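Local coordinates for uncharacterized protein lp_2219 (Lactobacillus plantarum, PDB 3HFQ), which is of unknown function but belongs to the seven-bladed beta-propeller lactonase family, and so may act on lactone-type substrates, at residues Q98-V112 with I115-H129. The protein carries 1 engineered substitution. Residues are numbered along the deposited sequence; the frame is centred on the assembly and turned at random.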
ATOM      1  N   GLN A  98       4.315 -15.157  11.977  1.00 12.70           N
ATOM      2  CA  GLN A  98       3.848 -16.027  10.901  1.00 11.44           C
ATOM      3  C   GLN A  98       2.340 -15.870  10.704  1.00 11.46           C
ATOM      4  O   GLN A  98       1.578 -16.838  10.741  1.00 12.15           O
ATOM      5  CB  GLN A  98       4.219 -17.485  11.192  1.00 11.89           C
ATOM      6  CG  GLN A  98       5.702 -17.770  10.959  1.00 16.27           C
ATOM      7  CD  GLN A  98       6.094 -17.623   9.495  1.00 18.37           C
ATOM      8  OE1 GLN A  98       5.650 -18.394   8.648  1.00 18.72           O
ATOM      9  NE2 GLN A  98       6.925 -16.625   9.194  1.00 12.34           N
ATOM     10  N   LEU A  99       1.929 -14.621  10.499  1.00 11.10           N
ATOM     11  CA  LEU A  99       0.529 -14.272  10.281  1.00  9.85           C
ATOM     12  C   LEU A  99       0.420 -13.384   9.042  1.00 11.36           C
ATOM     13  O   LEU A  99       1.396 -12.758   8.627  1.00 10.35           O
ATOM     14  CB  LEU A  99      -0.021 -13.486  11.478  1.00 12.44           C
ATOM     15  CG  LEU A  99      -0.038 -14.087  12.888  1.00 13.34           C
ATOM     16  CD1 LEU A  99      -0.492 -13.018  13.881  1.00  8.74           C
ATOM     17  CD2 LEU A  99      -0.959 -15.292  12.930  1.00 13.01           C
ATOM     18  N   VAL A 100      -0.771 -13.340   8.455  1.00  9.95           N
ATOM     19  CA  VAL A 100      -1.040 -12.492   7.295  1.00  8.13           C
ATOM     20  C   VAL A 100      -2.229 -11.612   7.676  1.00  9.22           C
ATOM     21  O   VAL A 100      -3.225 -12.106   8.205  1.00  9.51           O
ATOM     22  CB  VAL A 100      -1.390 -13.326   6.030  1.00  8.69           C
ATOM     23  CG1 VAL A 100      -2.031 -12.431   4.965  1.00 11.49           C
ATOM     24  CG2 VAL A 100      -0.114 -13.958   5.460  1.00 10.86           C
ATOM     25  N   TYR A 101      -2.109 -10.311   7.438  1.00  6.42           N
ATOM     26  CA  TYR A 101      -3.183  -9.374   7.757  1.00  8.14           C
ATOM     27  C   TYR A 101      -3.808  -8.838   6.475  1.00 11.71           C
ATOM     28  O   TYR A 101      -3.121  -8.669   5.469  1.00 11.13           O
ATOM     29  CB  TYR A 101      -2.641  -8.181   8.546  1.00 10.95           C
ATOM     30  CG  TYR A 101      -1.845  -8.532   9.779  1.00 11.38           C
ATOM     31  CD1 TYR A 101      -2.452  -9.122  10.886  1.00 12.21           C
ATOM     32  CD2 TYR A 101      -0.483  -8.245   9.848  1.00 12.19           C
ATOM     33  CE1 TYR A 101      -1.715  -9.427  12.034  1.00 17.13           C
ATOM     34  CE2 TYR A 101       0.259  -8.543  10.984  1.00 13.24           C
ATOM     35  CZ  TYR A 101      -0.362  -9.130  12.074  1.00 14.44           C
ATOM     36  OH  TYR A 101       0.384  -9.445  13.186  1.00 10.31           O
ATOM     37  N   SER A 102      -5.111  -8.577   6.509  1.00  9.93           N
ATOM     38  CA  SER A 102      -5.790  -8.020   5.348  1.00 11.15           C
ATOM     39  C   SER A 102      -6.833  -7.007   5.797  1.00 11.39           C
ATOM     40  O   SER A 102      -7.375  -7.103   6.906  1.00 10.99           O
ATOM     41  CB  SER A 102      -6.447  -9.122   4.502  1.00 10.46           C
ATOM     42  OG  SER A 102      -7.400  -9.865   5.239  1.00 16.08           O
ATOM     43  N   ALA A 103      -7.095  -6.032   4.932  1.00  8.92           N
ATOM     44  CA  ALA A 103      -8.069  -4.979   5.206  1.00 10.88           C
ATOM     45  C   ALA A 103      -9.177  -5.042   4.167  1.00 12.06           C
ATOM     46  O   ALA A 103      -8.896  -5.146   2.976  1.00 13.42           O
ATOM     47  CB  ALA A 103      -7.388  -3.621   5.143  1.00 11.95           C
ATOM     48  N   ASN A 104     -10.432  -4.972   4.601  1.00  7.87           N
ATOM     49  CA  ASN A 104     -11.532  -5.019   3.646  1.00 10.10           C
ATOM     50  C   ASN A 104     -12.305  -3.708   3.656  1.00 11.68           C
ATOM     51  O   ASN A 104     -12.936  -3.342   4.646  1.00 15.71           O
ATOM     52  CB  ASN A 104     -12.475  -6.183   3.952  1.00 11.64           C
ATOM     53  CG  ASN A 104     -13.428  -6.470   2.804  1.00 14.99           C
ATOM     54  OD1 ASN A 104     -14.180  -5.595   2.368  1.00 12.21           O
ATOM     55  ND2 ASN A 104     -13.398  -7.699   2.308  1.00 14.57           N
ATOM     56  N   TYR A 105     -12.252  -3.017   2.527  1.00 11.85           N
ATOM     57  CA  TYR A 105     -12.901  -1.725   2.355  1.00  8.81           C
ATOM     58  C   TYR A 105     -14.412  -1.747   2.534  1.00 11.54           C
ATOM     59  O   TYR A 105     -14.952  -1.084   3.416  1.00 13.60           O
ATOM     60  CB  TYR A 105     -12.550  -1.183   0.971  1.00 10.89           C
ATOM     61  CG  TYR A 105     -12.994   0.241   0.714  1.00  9.20           C
ATOM     62  CD1 TYR A 105     -14.296   0.529   0.301  1.00 10.00           C
ATOM     63  CD2 TYR A 105     -12.096   1.295   0.851  1.00 12.45           C
ATOM     64  CE1 TYR A 105     -14.692   1.843   0.035  1.00 12.65           C
ATOM     65  CE2 TYR A 105     -12.479   2.608   0.590  1.00 15.02           C
ATOM     66  CZ  TYR A 105     -13.771   2.874   0.177  1.00 14.51           C
ATOM     67  OH  TYR A 105     -14.131   4.177  -0.090  1.00 18.04           O
ATOM     68  N   HIS A 106     -15.089  -2.519   1.695  1.00 10.50           N
ATOM     69  CA  HIS A 106     -16.542  -2.599   1.729  1.00 11.64           C
ATOM     70  C   HIS A 106     -17.134  -3.190   3.012  1.00 14.40           C
ATOM     71  O   HIS A 106     -18.164  -2.717   3.492  1.00 17.60           O
ATOM     72  CB  HIS A 106     -17.015  -3.383   0.505  1.00 15.79           C
ATOM     73  CG  HIS A 106     -16.467  -2.857  -0.788  1.00 31.34           C
ATOM     74  ND1 HIS A 106     -16.894  -1.671  -1.350  1.00 36.98           N
ATOM     75  CD2 HIS A 106     -15.499  -3.333  -1.603  1.00 33.19           C
ATOM     76  CE1 HIS A 106     -16.211  -1.442  -2.458  1.00 37.00           C
ATOM     77  NE2 HIS A 106     -15.356  -2.436  -2.635  1.00 32.86           N
ATOM     78  N   LYS A 107     -16.487  -4.208   3.576  1.00 14.66           N
ATOM     79  CA  LYS A 107     -16.985  -4.840   4.799  1.00 17.09           C
ATOM     80  C   LYS A 107     -16.627  -4.092   6.082  1.00 18.49           C
ATOM     81  O   LYS A 107     -17.291  -4.261   7.107  1.00 16.33           O
ATOM     82  CB  LYS A 107     -16.456  -6.272   4.919  1.00 15.06           C
ATOM     83  CG  LYS A 107     -16.978  -7.245   3.881  1.00 19.64           C
ATOM     84  CD  LYS A 107     -16.393  -8.630   4.146  1.00 24.88           C
ATOM     85  CE  LYS A 107     -17.197  -9.725   3.479  1.00 31.91           C
ATOM     86  NZ  LYS A 107     -16.690 -11.072   3.871  1.00 35.90           N
ATOM     87  N   GLY A 108     -15.571  -3.282   6.025  1.00 11.39           N
ATOM     88  CA  GLY A 108     -15.143  -2.530   7.196  1.00  9.69           C
ATOM     89  C   GLY A 108     -14.476  -3.441   8.210  1.00 11.16           C
ATOM     90  O   GLY A 108     -14.638  -3.279   9.422  1.00 13.68           O
ATOM     91  N   THR A 109     -13.701  -4.395   7.708  1.00 11.16           N
ATOM     92  CA  THR A 109     -13.039  -5.362   8.569  1.00 10.76           C
ATOM     93  C   THR A 109     -11.529  -5.457   8.430  1.00 15.28           C
ATOM     94  O   THR A 109     -10.944  -5.056   7.421  1.00 12.23           O
ATOM     95  CB  THR A 109     -13.586  -6.778   8.312  1.00 13.25           C
ATOM     96  OG1 THR A 109     -13.388  -7.114   6.932  1.00 12.98           O
ATOM     97  CG2 THR A 109     -15.066  -6.850   8.631  1.00 11.10           C
ATOM     98  N   ALA A 110     -10.917  -6.003   9.476  1.00 10.43           N
ATOM     99  CA  ALA A 110      -9.487  -6.262   9.526  1.00 10.81           C
ATOM    100  C   ALA A 110      -9.488  -7.752   9.833  1.00 13.72           C
ATOM    101  O   ALA A 110     -10.158  -8.201  10.765  1.00 12.83           O
ATOM    102  CB  ALA A 110      -8.834  -5.486  10.664  1.00  9.75           C
ATOM    103  N   GLU A 111      -8.776  -8.529   9.034  1.00 12.61           N
ATOM    104  CA  GLU A 111      -8.727  -9.968   9.248  1.00 13.52           C
ATOM    105  C   GLU A 111      -7.309 -10.455   9.498  1.00 12.84           C
ATOM    106  O   GLU A 111      -6.339  -9.833   9.051  1.00  9.93           O
ATOM    107  CB  GLU A 111      -9.323 -10.713   8.047  1.00 20.62           C
ATOM    108  CG  GLU A 111     -10.841 -10.627   7.884  1.00 32.83           C
ATOM    109  CD  GLU A 111     -11.386 -11.820   7.116  1.00 50.00           C
ATOM    110  OE1 GLU A 111     -10.618 -12.391   6.310  1.00 57.59           O
ATOM    111  OE2 GLU A 111     -12.566 -12.190   7.302  1.00 53.54           O
ATOM    112  N   VAL A 112      -7.202 -11.570  10.220  1.00  8.10           N
ATOM    113  CA  VAL A 112      -5.911 -12.163  10.544  1.00 10.63           C
ATOM    114  C   VAL A 112      -5.942 -13.637  10.163  1.00  9.60           C
ATOM    115  O   VAL A 112      -6.925 -14.334  10.423  1.00 10.17           O
ATOM    116  CB  VAL A 112      -5.608 -12.056  12.057  1.00 10.72           C
ATOM    117  CG1 VAL A 112      -4.192 -12.566  12.349  1.00  6.46           C
ATOM    118  CG2 VAL A 112      -5.776 -10.616  12.521  1.00  7.15           C
ATOM    119  N   ILE A 115      -0.049 -18.544   9.040  1.00 11.57           N
ATOM    120  CA  ILE A 115       0.691 -19.214   7.976  1.00 11.54           C
ATOM    121  C   ILE A 115       1.147 -20.610   8.403  1.00 15.10           C
ATOM    122  O   ILE A 115       1.815 -20.769   9.423  1.00 14.35           O
ATOM    123  CB  ILE A 115       1.936 -18.388   7.580  1.00 10.94           C
ATOM    124  CG1 ILE A 115       1.521 -16.950   7.259  1.00 12.78           C
ATOM    125  CG2 ILE A 115       2.636 -19.023   6.394  1.00 11.91           C
ATOM    126  CD1 ILE A 115       2.688 -15.994   7.104  1.00 13.81           C
ATOM    127  N   ALA A 116       0.782 -21.619   7.618  1.00 12.45           N
ATOM    128  CA  ALA A 116       1.177 -22.993   7.913  1.00 13.87           C
ATOM    129  C   ALA A 116       2.623 -23.194   7.470  1.00 16.90           C
ATOM    130  O   ALA A 116       3.212 -22.317   6.842  1.00 14.73           O
ATOM    131  CB  ALA A 116       0.263 -23.976   7.186  1.00 15.62           C
ATOM    132  N   ALA A 117       3.184 -24.353   7.793  1.00 18.41           N
ATOM    133  CA  ALA A 117       4.568 -24.661   7.446  1.00 23.13           C
ATOM    134  C   ALA A 117       4.877 -24.543   5.952  1.00 19.53           C
ATOM    135  O   ALA A 117       5.998 -24.205   5.575  1.00 19.86           O
ATOM    136  CB  ALA A 117       4.923 -26.061   7.941  1.00 24.92           C
ATOM    137  N   ASP A 118       3.892 -24.806   5.102  1.00 16.55           N
ATOM    138  CA  ASP A 118       4.125 -24.734   3.664  1.00 19.36           C
ATOM    139  C   ASP A 118       3.674 -23.419   3.037  1.00 18.59           C
ATOM    140  O   ASP A 118       3.687 -23.271   1.815  1.00 17.16           O
ATOM    141  CB  ASP A 118       3.441 -25.911   2.968  1.00 18.98           C
ATOM    142  CG  ASP A 118       1.932 -25.819   3.011  1.00 24.80           C
ATOM    143  OD1 ASP A 118       1.396 -25.031   3.820  1.00 22.35           O
ATOM    144  OD2 ASP A 118       1.280 -26.546   2.236  1.00 31.23           O
ATOM    145  N   GLY A 119       3.275 -22.465   3.874  1.00 16.81           N
ATOM    146  CA  GLY A 119       2.848 -21.174   3.361  1.00 15.17           C
ATOM    147  C   GLY A 119       1.348 -20.972   3.264  1.00 14.58           C
ATOM    148  O   GLY A 119       0.883 -19.837   3.130  1.00 16.14           O
ATOM    149  N   ALA A 120       0.591 -22.064   3.330  1.00 11.22           N
ATOM    150  CA  ALA A 120      -0.865 -22.000   3.241  1.00 15.01           C
ATOM    151  C   ALA A 120      -1.451 -21.208   4.413  1.00 14.25           C
ATOM    152  O   ALA A 120      -0.828 -21.105   5.469  1.00 15.23           O
ATOM    153  CB  ALA A 120      -1.443 -23.410   3.207  1.00 14.07           C
ATOM    154  N   LEU A 121      -2.655 -20.668   4.226  1.00 10.95           N
ATOM    155  CA  LEU A 121      -3.306 -19.856   5.253  1.00  7.09           C
ATOM    156  C   LEU A 121      -4.565 -20.437   5.889  1.00 12.46           C
ATOM    157  O   LEU A 121      -5.245 -21.284   5.307  1.00 12.53           O
ATOM    158  CB  LEU A 121      -3.660 -18.484   4.675  1.00 10.18           C
ATOM    159  CG  LEU A 121      -2.515 -17.631   4.137  1.00 14.33           C
ATOM    160  CD1 LEU A 121      -3.083 -16.330   3.583  1.00 16.01           C
ATOM    161  CD2 LEU A 121      -1.511 -17.353   5.245  1.00 10.82           C
ATOM    162  N   THR A 122      -4.856 -19.956   7.097  1.00  9.70           N
ATOM    163  CA  THR A 122      -6.040 -20.351   7.856  1.00 10.54           C
ATOM    164  C   THR A 122      -6.544 -19.115   8.595  1.00  9.92           C
ATOM    165  O   THR A 122      -5.780 -18.448   9.300  1.00  9.79           O
ATOM    166  CB  THR A 122      -5.730 -21.436   8.900  1.00 11.48           C
ATOM    167  OG1 THR A 122      -5.120 -22.563   8.261  1.00 17.79           O
ATOM    168  CG2 THR A 122      -7.016 -21.890   9.588  1.00 13.87           C
ATOM    169  N   LEU A 123      -7.826 -18.812   8.434  1.00  9.38           N
ATOM    170  CA  LEU A 123      -8.435 -17.654   9.087  1.00 12.95           C
ATOM    171  C   LEU A 123      -8.467 -17.824  10.605  1.00 14.87           C
ATOM    172  O   LEU A 123      -8.798 -18.900  11.107  1.00 10.61           O
ATOM    173  CB  LEU A 123      -9.863 -17.462   8.571  1.00 12.61           C
ATOM    174  CG  LEU A 123     -10.672 -16.291   9.133  1.00 14.61           C
ATOM    175  CD1 LEU A 123     -10.056 -14.970   8.685  1.00 11.61           C
ATOM    176  CD2 LEU A 123     -12.115 -16.402   8.646  1.00 16.90           C
ATOM    177  N   THR A 124      -8.129 -16.761  11.332  1.00  9.32           N
ATOM    178  CA  THR A 124      -8.140 -16.806  12.789  1.00  9.47           C
ATOM    179  C   THR A 124      -9.030 -15.738  13.422  1.00 13.96           C
ATOM    180  O   THR A 124      -9.655 -15.985  14.453  1.00 14.31           O
ATOM    181  CB  THR A 124      -6.719 -16.637  13.391  1.00 14.61           C
ATOM    182  OG1 THR A 124      -6.129 -15.423  12.909  1.00 15.98           O
ATOM    183  CG2 THR A 124      -5.828 -17.824  13.022  1.00 15.08           C
ATOM    184  N   ASP A 125      -9.103 -14.562  12.805  1.00 12.53           N
ATOM    185  CA  ASP A 125      -9.898 -13.479  13.384  1.00 10.26           C
ATOM    186  C   ASP A 125     -10.404 -12.472  12.348  1.00 14.02           C
ATOM    187  O   ASP A 125      -9.743 -12.208  11.345  1.00  9.79           O
ATOM    188  CB  ASP A 125      -9.036 -12.774  14.438  1.00  8.73           C
ATOM    189  CG  ASP A 125      -9.832 -11.845  15.349  1.00 13.55           C
ATOM    190  OD1 ASP A 125     -11.029 -12.101  15.596  1.00 16.53           O
ATOM    191  OD2 ASP A 125      -9.237 -10.864  15.846  1.00 13.77           O
ATOM    192  N   THR A 126     -11.594 -11.934  12.598  1.00 10.73           N
ATOM    193  CA  THR A 126     -12.201 -10.929  11.733  1.00 10.06           C
ATOM    194  C   THR A 126     -12.762  -9.853  12.652  1.00 14.56           C
ATOM    195  O   THR A 126     -13.732 -10.085  13.378  1.00 12.44           O
ATOM    196  CB  THR A 126     -13.357 -11.508  10.887  1.00 13.85           C
ATOM    197  OG1 THR A 126     -12.869 -12.581  10.073  1.00 13.77           O
ATOM    198  CG2 THR A 126     -13.939 -10.430   9.974  1.00 13.16           C
ATOM    199  N   VAL A 127     -12.129  -8.684  12.638  1.00  9.37           N
ATOM    200  CA  VAL A 127     -12.555  -7.571  13.476  1.00 10.77           C
ATOM    201  C   VAL A 127     -13.477  -6.645  12.691  1.00 11.96           C
ATOM    202  O   VAL A 127     -13.103  -6.137  11.633  1.00 12.85           O
ATOM    203  CB  VAL A 127     -11.332  -6.779  13.984  1.00 15.15           C
ATOM    204  CG1 VAL A 127     -11.781  -5.541  14.751  1.00 10.67           C
ATOM    205  CG2 VAL A 127     -10.486  -7.675  14.879  1.00 17.74           C
ATOM    206  N   GLN A 128     -14.683  -6.432  13.212  1.00 10.12           N
ATOM    207  CA  GLN A 128     -15.665  -5.579  12.551  1.00 12.12           C
ATOM    208  C   GLN A 128     -15.675  -4.166  13.118  1.00 10.70           C
ATOM    209  O   GLN A 128     -15.733  -3.976  14.332  1.00 12.17           O
ATOM    210  CB  GLN A 128     -17.067  -6.185  12.692  1.00 14.17           C
ATOM    211  CG  GLN A 128     -18.170  -5.387  11.996  1.00 11.91           C
ATOM    212  CD  GLN A 128     -18.024  -5.375  10.486  1.00 11.76           C
ATOM    213  OE1 GLN A 128     -18.092  -6.417   9.837  1.00 14.96           O
ATOM    214  NE2 GLN A 128     -17.818  -4.191   9.920  1.00  9.73           N
ATOM    215  N   HIS A 129     -15.618  -3.175  12.233  1.00  7.85           N
ATOM    216  CA  HIS A 129     -15.641  -1.778  12.656  1.00 10.67           C
ATOM    217  C   HIS A 129     -16.933  -1.114  12.197  1.00 13.17           C
ATOM    218  O   HIS A 129     -17.649  -1.643  11.349  1.00 13.15           O
ATOM    219  CB  HIS A 129     -14.459  -0.998  12.063  1.00  9.26           C
ATOM    220  CG  HIS A 129     -13.117  -1.572  12.397  1.00 13.78           C
ATOM    221  ND1 HIS A 129     -12.619  -2.704  11.790  1.00 12.29           N
ATOM    222  CD2 HIS A 129     -12.169  -1.166  13.276  1.00 13.78           C
ATOM    223  CE1 HIS A 129     -11.419  -2.972  12.280  1.00 11.50           C
ATOM    224  NE2 HIS A 129     -11.125  -2.054  13.182  1.00 13.05           N
TER
HETATM  225  O   HOH W   1       4.825 -20.846   9.240  1.00 29.63           O
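The His129 imidazole meets Gly108 and Ala110 with its edge, at the open end of a hairpin in one blade of the beta-propeller: Gly108 O lies near the ring plane and accepts from His129 ND1 (3.2 Å), while the methyl of Ala110 sits beside CE1. Tyr165 of the next blade packs edge-to-face (T-shaped) with the imidazole. Gly108 O also takes the backbone N of His129, so two donors grip one carbonyl. The rotation of the Gln128 amide is fixed by two bonds from NE2, to Lys107 O (2.9 Å) and to His129 O, both close to the amide plane; the bend at chi2 (66°) turns the amide toward segment 98-112, where Gln128 OE1 touches Thr109 CG2. These bonds tie together strands 109-115 and 121-128, the third and fourth of the four-stranded blade, away from their Ala116-Gly119 turn. Ala110 and Val127 are a hydrogen-bonded pair, and on the other face of the sheet Thr126 OG1 donates to Glu111 OE2 (2.8 Å) from above the carboxylate plane, while Glu111 OE1 abuts Leu123 CD1. Replacing Glu111 by an alanine is likely to leave the Thr126 hydroxyl without this acceptor and Leu123 CD1 with less cover. Farther along, Val100 CG2 packs against Leu121 CD2 (3.7 Å) and Ile115 CD1. Thr124 and Asp125 form a classic bulge opposite Val112, Val112 O accepting from Thr124 N (2.9 Å) and Asp125 N (3.2 Å).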